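Local coordinates for protein aldose 1-epimerase (Caenorhabditis elegans, PDB 1LUR) that probably catalyses the interconversion of the alpha and beta anomers of aldose sugars such as galactose, at residues D54-D57 / E58-D62; G103-L107 / G108-W112; Y279-K282 / F283-C286. All coordinates share one frame; numbering follows the deposited sequence.

Contact 1 (D54-D57 / E58-D62); sequences DTID and EFEKD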
loop_
_atom_site.group_PDB
_atom_site.type_symbol
_atom_site.label_atom_id
_atom_site.label_comp_id
_atom_site.label_asym_id
_atom_site.label_seq_id
_atom_site.Cartn_x
_atom_site.Cartn_y
_atom_site.Cartn_z
ATOM N N ASP A 54 5.993 1.927 -18.321
ATOM C CA ASP A 54 5.782 1.075 -19.483
ATOM C C ASP A 54 6.813 -0.053 -19.595
ATOM O O ASP A 54 6.572 -1.048 -20.275
ATOM C CB ASP A 54 5.774 1.935 -20.758
ATOM C CG ASP A 54 4.609 2.924 -20.795
ATOM O OD1 ASP A 54 4.618 3.835 -21.650
ATOM O OD2 ASP A 54 3.673 2.792 -19.976
ATOM N N THR A 55 7.953 0.089 -18.922
ATOM C CA THR A 55 8.990 -0.941 -18.976
ATOM C C THR A 55 9.346 -1.511 -17.603
ATOM O O THR A 55 9.159 -0.858 -16.579
ATOM C CB THR A 55 10.293 -0.401 -19.608
ATOM O OG1 THR A 55 10.954 0.466 -18.678
ATOM C CG2 THR A 55 9.987 0.371 -20.883
ATOM N N ILE A 56 9.878 -2.729 -17.598
ATOM C CA ILE A 56 10.268 -3.401 -16.366
ATOM C C ILE A 56 11.430 -2.702 -15.675
ATOM O O ILE A 56 11.414 -2.493 -14.462
ATOM C CB ILE A 56 10.685 -4.861 -16.639
ATOM C CG1 ILE A 56 9.470 -5.668 -17.103
ATOM C CG2 ILE A 56 11.299 -5.472 -15.392
ATOM C CD1 ILE A 56 9.782 -7.122 -17.427
ATOM N N ASP A 57 12.445 -2.340 -16.446
ATOM C CA ASP A 57 13.604 -1.672 -15.877
ATOM C C ASP A 57 13.231 -0.386 -15.145
ATOM O O ASP A 57 13.806 -0.079 -14.099
ATOM C CB ASP A 57 14.633 -1.381 -16.969
ATOM C CG ASP A 57 16.053 -1.400 -16.444
ATOM O OD1 ASP A 57 16.413 -0.500 -15.653
ATOM O OD2 ASP A 57 16.808 -2.325 -16.813
ATOM N N GLU A 58 12.270 0.362 -15.684
ATOM C CA GLU A 58 11.846 1.611 -15.054
ATOM C C GLU A 58 11.305 1.334 -13.657
ATOM O O GLU A 58 11.432 2.162 -12.754
ATOM C CB GLU A 58 10.767 2.304 -15.885
ATOM C CG GLU A 58 11.241 2.800 -17.237
ATOM C CD GLU A 58 10.120 3.409 -18.052
ATOM O OE1 GLU A 58 9.705 4.546 -17.747
ATOM O OE2 GLU A 58 9.645 2.740 -18.992
ATOM N N PHE A 59 10.690 0.169 -13.493
ATOM C CA PHE A 59 10.129 -0.226 -12.206
ATOM C C PHE A 59 11.268 -0.555 -11.251
ATOM O O PHE A 59 11.234 -0.182 -10.076
ATOM C CB PHE A 59 9.228 -1.452 -12.370
ATOM C CG PHE A 59 7.775 -1.121 -12.555
ATOM C CD1 PHE A 59 7.008 -0.682 -11.481
ATOM C CD2 PHE A 59 7.169 -1.252 -13.801
ATOM C CE1 PHE A 59 5.662 -0.382 -11.642
ATOM C CE2 PHE A 59 5.821 -0.952 -13.975
ATOM C CZ PHE A 59 5.066 -0.517 -12.892
ATOM N N GLU A 60 12.276 -1.254 -11.767
ATOM C CA GLU A 60 13.434 -1.641 -10.971
ATOM C C GLU A 60 14.257 -0.430 -10.550
ATOM O O GLU A 60 15.094 -0.516 -9.651
ATOM C CB GLU A 60 14.317 -2.615 -11.756
ATOM C CG GLU A 60 13.661 -3.954 -12.054
ATOM C CD GLU A 60 14.538 -4.864 -12.900
ATOM O OE1 GLU A 60 14.886 -4.469 -14.032
ATOM O OE2 GLU A 60 14.878 -5.973 -12.436
ATOM N N LYS A 61 14.020 0.703 -11.200
ATOM C CA LYS A 61 14.754 1.914 -10.874
ATOM C C LYS A 61 13.909 2.899 -10.072
ATOM O O LYS A 61 14.429 3.879 -9.549
ATOM C CB LYS A 61 15.265 2.580 -12.158
ATOM C CG LYS A 61 16.328 1.771 -12.895
ATOM C CD LYS A 61 16.697 2.403 -14.237
ATOM C CE LYS A 61 17.907 1.710 -14.859
ATOM N NZ LYS A 61 18.194 2.181 -16.247
ATOM N N ASP A 62 12.609 2.632 -9.968
ATOM C CA ASP A 62 11.709 3.510 -9.224
ATOM C C ASP A 62 12.102 3.610 -7.755
ATOM O O ASP A 62 12.605 2.648 -7.175
ATOM C CB ASP A 62 10.265 3.010 -9.336
ATOM C CG ASP A 62 9.311 3.773 -8.434
ATOM O OD1 ASP A 62 9.403 5.018 -8.378
ATOM O OD2 ASP A 62 8.458 3.130 -7.788
#

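Contact 2 (G103-L107 / G108-W112); sequences GPNGL and GYRKW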
loop_
_atom_site.group_PDB
_atom_site.type_symbol
_atom_site.label_atom_id
_atom_site.label_comp_id
_atom_site.label_asym_id
_atom_site.label_seq_id
_atom_site.Cartn_x
_atom_site.Cartn_y
_atom_site.Cartn_z
ATOM N N GLY A 103 14.052 -0.514 4.256
ATOM C CA GLY A 103 15.392 -0.208 3.779
ATOM C C GLY A 103 15.644 -0.416 2.299
ATOM O O GLY A 103 14.759 -0.844 1.571
ATOM N N PRO A 104 16.870 -0.125 1.827
ATOM C CA PRO A 104 17.251 -0.277 0.420
ATOM C C PRO A 104 17.074 -1.703 -0.101
ATOM O O PRO A 104 16.894 -1.906 -1.300
ATOM C CB PRO A 104 18.708 0.198 0.399
ATOM C CG PRO A 104 19.191 -0.116 1.767
ATOM C CD PRO A 104 18.026 0.294 2.638
ATOM N N ASN A 105 17.132 -2.685 0.796
ATOM C CA ASN A 105 16.964 -4.074 0.391
ATOM C C ASN A 105 15.665 -4.643 0.977
ATOM O O ASN A 105 15.581 -5.827 1.296
ATOM C CB ASN A 105 18.161 -4.932 0.815
ATOM C CG ASN A 105 18.252 -6.231 0.022
ATOM O OD1 ASN A 105 18.076 -6.232 -1.194
ATOM N ND2 ASN A 105 18.536 -7.337 0.704
ATOM N N GLY A 106 14.662 -3.777 1.121
ATOM C CA GLY A 106 13.378 -4.204 1.653
ATOM C C GLY A 106 12.692 -5.080 0.613
ATOM O O GLY A 106 13.177 -5.201 -0.520
ATOM N N LEU A 107 11.566 -5.685 0.982
ATOM C CA LEU A 107 10.829 -6.555 0.071
ATOM C C LEU A 107 10.442 -5.889 -1.247
ATOM O O LEU A 107 10.413 -6.540 -2.287
ATOM C CB LEU A 107 9.569 -7.097 0.765
ATOM C CG LEU A 107 9.780 -7.803 2.111
ATOM C CD1 LEU A 107 8.454 -8.386 2.588
ATOM C CD2 LEU A 107 10.827 -8.915 1.977
ATOM N N GLY A 108 10.150 -4.595 -1.205
ATOM C CA GLY A 108 9.772 -3.893 -2.418
ATOM C C GLY A 108 10.901 -3.802 -3.433
ATOM O O GLY A 108 10.653 -3.566 -4.620
ATOM N N TYR A 109 12.137 -3.997 -2.978
ATOM C CA TYR A 109 13.295 -3.926 -3.872
ATOM C C TYR A 109 13.904 -5.276 -4.190
ATOM O O TYR A 109 15.040 -5.350 -4.656
ATOM C CB TYR A 109 14.381 -3.027 -3.271
ATOM C CG TYR A 109 13.979 -1.582 -3.183
ATOM C CD1 TYR A 109 13.742 -0.838 -4.335
ATOM C CD2 TYR A 109 13.794 -0.965 -1.949
ATOM C CE1 TYR A 109 13.324 0.487 -4.260
ATOM C CE2 TYR A 109 13.377 0.358 -1.864
ATOM C CZ TYR A 109 13.141 1.077 -3.026
ATOM O OH TYR A 109 12.703 2.380 -2.954
ATOM N N ARG A 110 13.159 -6.348 -3.948
ATOM C CA ARG A 110 13.688 -7.673 -4.229
ATOM C C ARG A 110 12.856 -8.452 -5.238
ATOM O O ARG A 110 11.675 -8.180 -5.429
ATOM C CB ARG A 110 13.824 -8.450 -2.924
ATOM C CG ARG A 110 14.771 -7.762 -1.944
ATOM C CD ARG A 110 14.914 -8.560 -0.685
ATOM N NE ARG A 110 15.387 -9.904 -0.984
ATOM C CZ ARG A 110 15.393 -10.901 -0.109
ATOM N NH1 ARG A 110 14.951 -10.700 1.127
ATOM N NH2 ARG A 110 15.832 -12.099 -0.473
ATOM N N LYS A 111 13.498 -9.411 -5.897
ATOM C CA LYS A 111 12.841 -10.239 -6.894
ATOM C C LYS A 111 12.161 -11.424 -6.216
ATOM O O LYS A 111 12.823 -12.314 -5.680
ATOM C CB LYS A 111 13.872 -10.738 -7.914
ATOM C CG LYS A 111 14.771 -9.635 -8.474
ATOM C CD LYS A 111 15.682 -10.152 -9.586
ATOM C CE LYS A 111 14.897 -10.398 -10.863
ATOM N NZ LYS A 111 14.275 -9.131 -11.348
ATOM N N TRP A 112 10.831 -11.423 -6.236
ATOM C CA TRP A 112 10.057 -12.496 -5.623
ATOM C C TRP A 112 9.907 -13.672 -6.586
ATOM O O TRP A 112 9.945 -13.492 -7.800
ATOM C CB TRP A 112 8.658 -12.003 -5.265
ATOM C CG TRP A 112 8.604 -10.934 -4.230
ATOM C CD1 TRP A 112 9.246 -9.727 -4.252
ATOM C CD2 TRP A 112 7.802 -10.944 -3.048
ATOM N NE1 TRP A 112 8.884 -8.979 -3.149
ATOM C CE2 TRP A 112 7.997 -9.704 -2.397
ATOM C CE3 TRP A 112 6.931 -11.878 -2.476
ATOM C CZ2 TRP A 112 7.350 -9.377 -1.203
ATOM C CZ3 TRP A 112 6.286 -11.550 -1.284
ATOM C CH2 TRP A 112 6.501 -10.310 -0.665
HETATM O O HOH W 1 14.410 -7.974 2.637
#

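Contact 3 (Y279-K282 / F283-C286); sequences YASK and FLDC. With SO4 (sulfate ion), chain C.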
loop_
_atom_site.group_PDB
_atom_site.type_symbol
_atom_site.label_atom_id
_atom_site.label_comp_id
_atom_site.label_asym_id
_atom_site.label_seq_id
_atom_site.Cartn_x
_atom_site.Cartn_y
_atom_site.Cartn_z
ATOM N N TYR A 279 -1.513 8.730 1.050
ATOM C CA TYR A 279 -0.448 9.634 0.632
ATOM C C TYR A 279 -0.882 10.329 -0.657
ATOM O O TYR A 279 -1.002 9.698 -1.710
ATOM C CB TYR A 279 0.857 8.862 0.414
ATOM C CG TYR A 279 1.961 9.682 -0.210
ATOM C CD1 TYR A 279 2.335 10.912 0.327
ATOM C CD2 TYR A 279 2.638 9.223 -1.338
ATOM C CE1 TYR A 279 3.361 11.666 -0.250
ATOM C CE2 TYR A 279 3.658 9.968 -1.919
ATOM C CZ TYR A 279 4.014 11.186 -1.371
ATOM O OH TYR A 279 5.021 11.922 -1.951
ATOM N N ALA A 280 -1.109 11.637 -0.561
ATOM C CA ALA A 280 -1.538 12.444 -1.697
ATOM C C ALA A 280 -0.520 12.650 -2.815
ATOM O O ALA A 280 -0.703 13.522 -3.667
ATOM C CB ALA A 280 -2.051 13.796 -1.203
ATOM N N SER A 281 0.558 11.873 -2.810
ATOM C CA SER A 281 1.578 11.988 -3.847
ATOM C C SER A 281 2.192 13.388 -4.010
ATOM O O SER A 281 2.530 13.804 -5.118
ATOM C CB SER A 281 0.965 11.521 -5.175
ATOM O OG SER A 281 1.865 11.656 -6.259
ATOM N N LYS A 282 2.362 14.096 -2.901
ATOM C CA LYS A 282 2.931 15.444 -2.917
ATOM C C LYS A 282 4.352 15.571 -3.470
ATOM O O LYS A 282 4.666 16.542 -4.155
ATOM C CB LYS A 282 2.893 16.036 -1.505
ATOM C CG LYS A 282 3.512 17.421 -1.379
ATOM C CD LYS A 282 3.488 17.892 0.070
ATOM C CE LYS A 282 4.076 19.288 0.218
ATOM N NZ LYS A 282 5.500 19.347 -0.216
ATOM N N PHE A 283 5.206 14.593 -3.181
ATOM C CA PHE A 283 6.590 14.625 -3.651
ATOM C C PHE A 283 6.892 13.781 -4.888
ATOM O O PHE A 283 8.044 13.424 -5.133
ATOM C CB PHE A 283 7.518 14.205 -2.506
ATOM C CG PHE A 283 7.398 15.070 -1.284
ATOM C CD1 PHE A 283 7.999 16.325 -1.240
ATOM C CD2 PHE A 283 6.655 14.647 -0.185
ATOM C CE1 PHE A 283 7.859 17.146 -0.119
ATOM C CE2 PHE A 283 6.508 15.461 0.940
ATOM C CZ PHE A 283 7.111 16.714 0.972
ATOM N N LEU A 284 5.869 13.469 -5.675
ATOM C CA LEU A 284 6.071 12.666 -6.874
ATOM C C LEU A 284 6.541 13.529 -8.044
ATOM O O LEU A 284 6.176 14.697 -8.152
ATOM C CB LEU A 284 4.774 11.944 -7.251
ATOM C CG LEU A 284 4.826 11.023 -8.474
ATOM C CD1 LEU A 284 5.847 9.915 -8.255
ATOM C CD2 LEU A 284 3.443 10.437 -8.714
ATOM N N ASP A 285 7.358 12.941 -8.913
ATOM C CA ASP A 285 7.893 13.632 -10.084
ATOM C C ASP A 285 8.717 12.623 -10.874
ATOM O O ASP A 285 9.941 12.572 -10.744
ATOM C CB ASP A 285 8.778 14.811 -9.651
ATOM C CG ASP A 285 9.305 15.623 -10.834
ATOM O OD1 ASP A 285 8.488 16.210 -11.577
ATOM O OD2 ASP A 285 10.541 15.680 -11.016
ATOM N N CYS A 286 8.042 11.816 -11.688
ATOM C CA CYS A 286 8.720 10.805 -12.493
ATOM C C CYS A 286 8.013 10.585 -13.830
ATOM O O CYS A 286 6.837 10.916 -13.984
ATOM C CB CYS A 286 8.768 9.481 -11.725
ATOM S SG CYS A 286 9.235 9.636 -9.978
HETATM S S SO4 C . 8.174 21.163 1.692
HETATM O O1 SO4 C . 7.022 21.491 0.827
HETATM O O2 SO4 C . 9.248 20.562 0.876
HETATM O O3 SO4 C . 8.671 22.395 2.337
HETATM O O4 SO4 C . 7.752 20.201 2.729
#

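Contact 1 (D54-D57 / E58-D62)
Thr-55 and Glu-58 form a capping box at the start of the short helix 56-61. Thr-55 is the N-cap, and its OG1 accepts from Glu-58 N (3.3 Å, 152°). The glutamate returns the grip. Its CG stands beside its own backbone N (chi1 -66°), and from there the chain runs back across Thr-55 at about a right angle. OE2 takes a weak bond from Thr-55 N at 3.1 Å and lies 2.6 Å from Thr-55 OG1. That hydroxyl is modelled too near the Glu-58 side chain, so the bonds through it are less certain. With an alanine here, Thr-55 N would probably lose this weak acceptor and the Thr-55 side chain would be freer to turn.

Packing is tight on the inner side. Phe-59 is buried there, with CD2 3.4 Å from Thr-55 O and CB 3.2 Å from Ile-56 O. Its ring meets Phe-53 edge-to-face and rests on Leu-28, Thr-33 and Ala-35. Ile-56 O also accepts from Glu-60 N at 3.1 Å.

The solvent side is looser. Asp-57 OD1 pairs with Lys-61 NZ at 3.3 Å, one turn on, but the position of OD1 is doubtful. Asp-57 OD2 comes within 4.0 Å of Glu-60 OE1, with the carboxylate planes 80° apart. Lys-61 probably offsets part of this like-charge pair. The chemistry thus divides: buried aromatic packing holds the helix to the sheet, while the Thr-55 hydroxyl and the Glu-58 carboxylate bond reciprocally at its start, where acidic residues probably suit the helix dipole.

Contact 2 (G103-L107 / G108-W112)
Leu-107 O receives two donors, Trp-112 NE1 at 3.0 Å and Arg-110 N at 3.2 Å. They come from opposite faces of the carbonyl plane, each with an N-H...O angle of 161°. The oxygen lies at the edge of the indole, near its plane, so the bond helps to fix how the ring is turned. Further along the ring, Trp-112 CZ2 packs on Leu-107 CB at 3.7 Å.

The chain makes a type I beta turn from Gly-103 to Gly-106, and Tyr-109 N then bonds to Gly-106 O. This compact loop leads into strand 113-118, an outermost strand of a large antiparallel sheet in the beta-sandwich fold of the galactose mutarotase family. Leu-107 and Trp-112 both press on Ile-141 of that sheet.

The side chain of Arg-110 runs back along the backbone from Leu-107 to Asn-105. CB is 4.0 Å from Leu-107 O. CG sits closer to Gly-106 O, at 3.3 Å. CD passes Asn-105 O at 3.4 Å. The chain bends at chi3 (57°), and the guanidinium ends with its plane 26° from that of the Asn-105 amide, whose ND2 is bonded to Asp-132 O. A water in the guanidinium plane accepts from Arg-110 NH1 at 3.2 Å and donates to Asn-105 O at 2.8 Å. NH1 also reaches Arg-127 O weakly, and Asp-132 OD2 as a long, weak ion pair.

Contact 3 (Y279-K282 / F283-C286)
A type I beta turn from Ser-281 to Leu-284 follows strand 275-279 and turns the chain towards strand 286-287. Its closing bond, from Leu-284 N to Ser-281 O, is weak at 3.4 Å. Tyr-279 adds a second hold. Its CG lies opposite its backbone N (chi1 172°), and the ring reaches to the backbone of the turn, where Tyr-279 OH accepts from Phe-283 N (2.9 Å, 153°) and touches Phe-283 CB at 3.4 Å. The two side chains cross at about a right angle. Ser-281 N sits over the centre of the tyrosine ring.

Lys-282 and Phe-283 run side by side. Lys-282 CG lies 4.2 Å from the centroid of the phenylalanine ring, over its face, in a CH-pi contact. The lysine bends at its last torsion, and NZ comes within 3.2 Å of Phe-283 CE1. NZ donates to O1 of a sulfate at 2.8 Å; the ion probably comes from the crystallisation liquor.

Ser-281 OG is covered by Leu-284 CB at 3.1 Å and has no polar partner in the model. The turn is held by the tyrosine hydroxyl and the weak bond to Ser-281 O, and the lysine ammonium offers a positive charge with which an anion can pair, as the sulfate does here.

Along the chain the contacts come in the order 1, 2, 3. Contacts 1 and 2 lie on the same side of the chain's centre, with their own centres about 14 Å apart. They touch through a long, weak ion pair between Glu-60 and Lys-111 and through Asp-62 packing on Tyr-109. Both lean on the region of strands 24-28 and 33-40: Phe-59 packs on the strands, while Arg-110 and Trp-112 bond to the backbone between them. Contact 3 follows strand 275-279 of the seven-stranded sheet. Its centre lies about 17 Å from that of contact 1 and 21 Å from that of contact 2, and it touches neither. All three shape connections around the sheets of one aldose 1-epimerase chain.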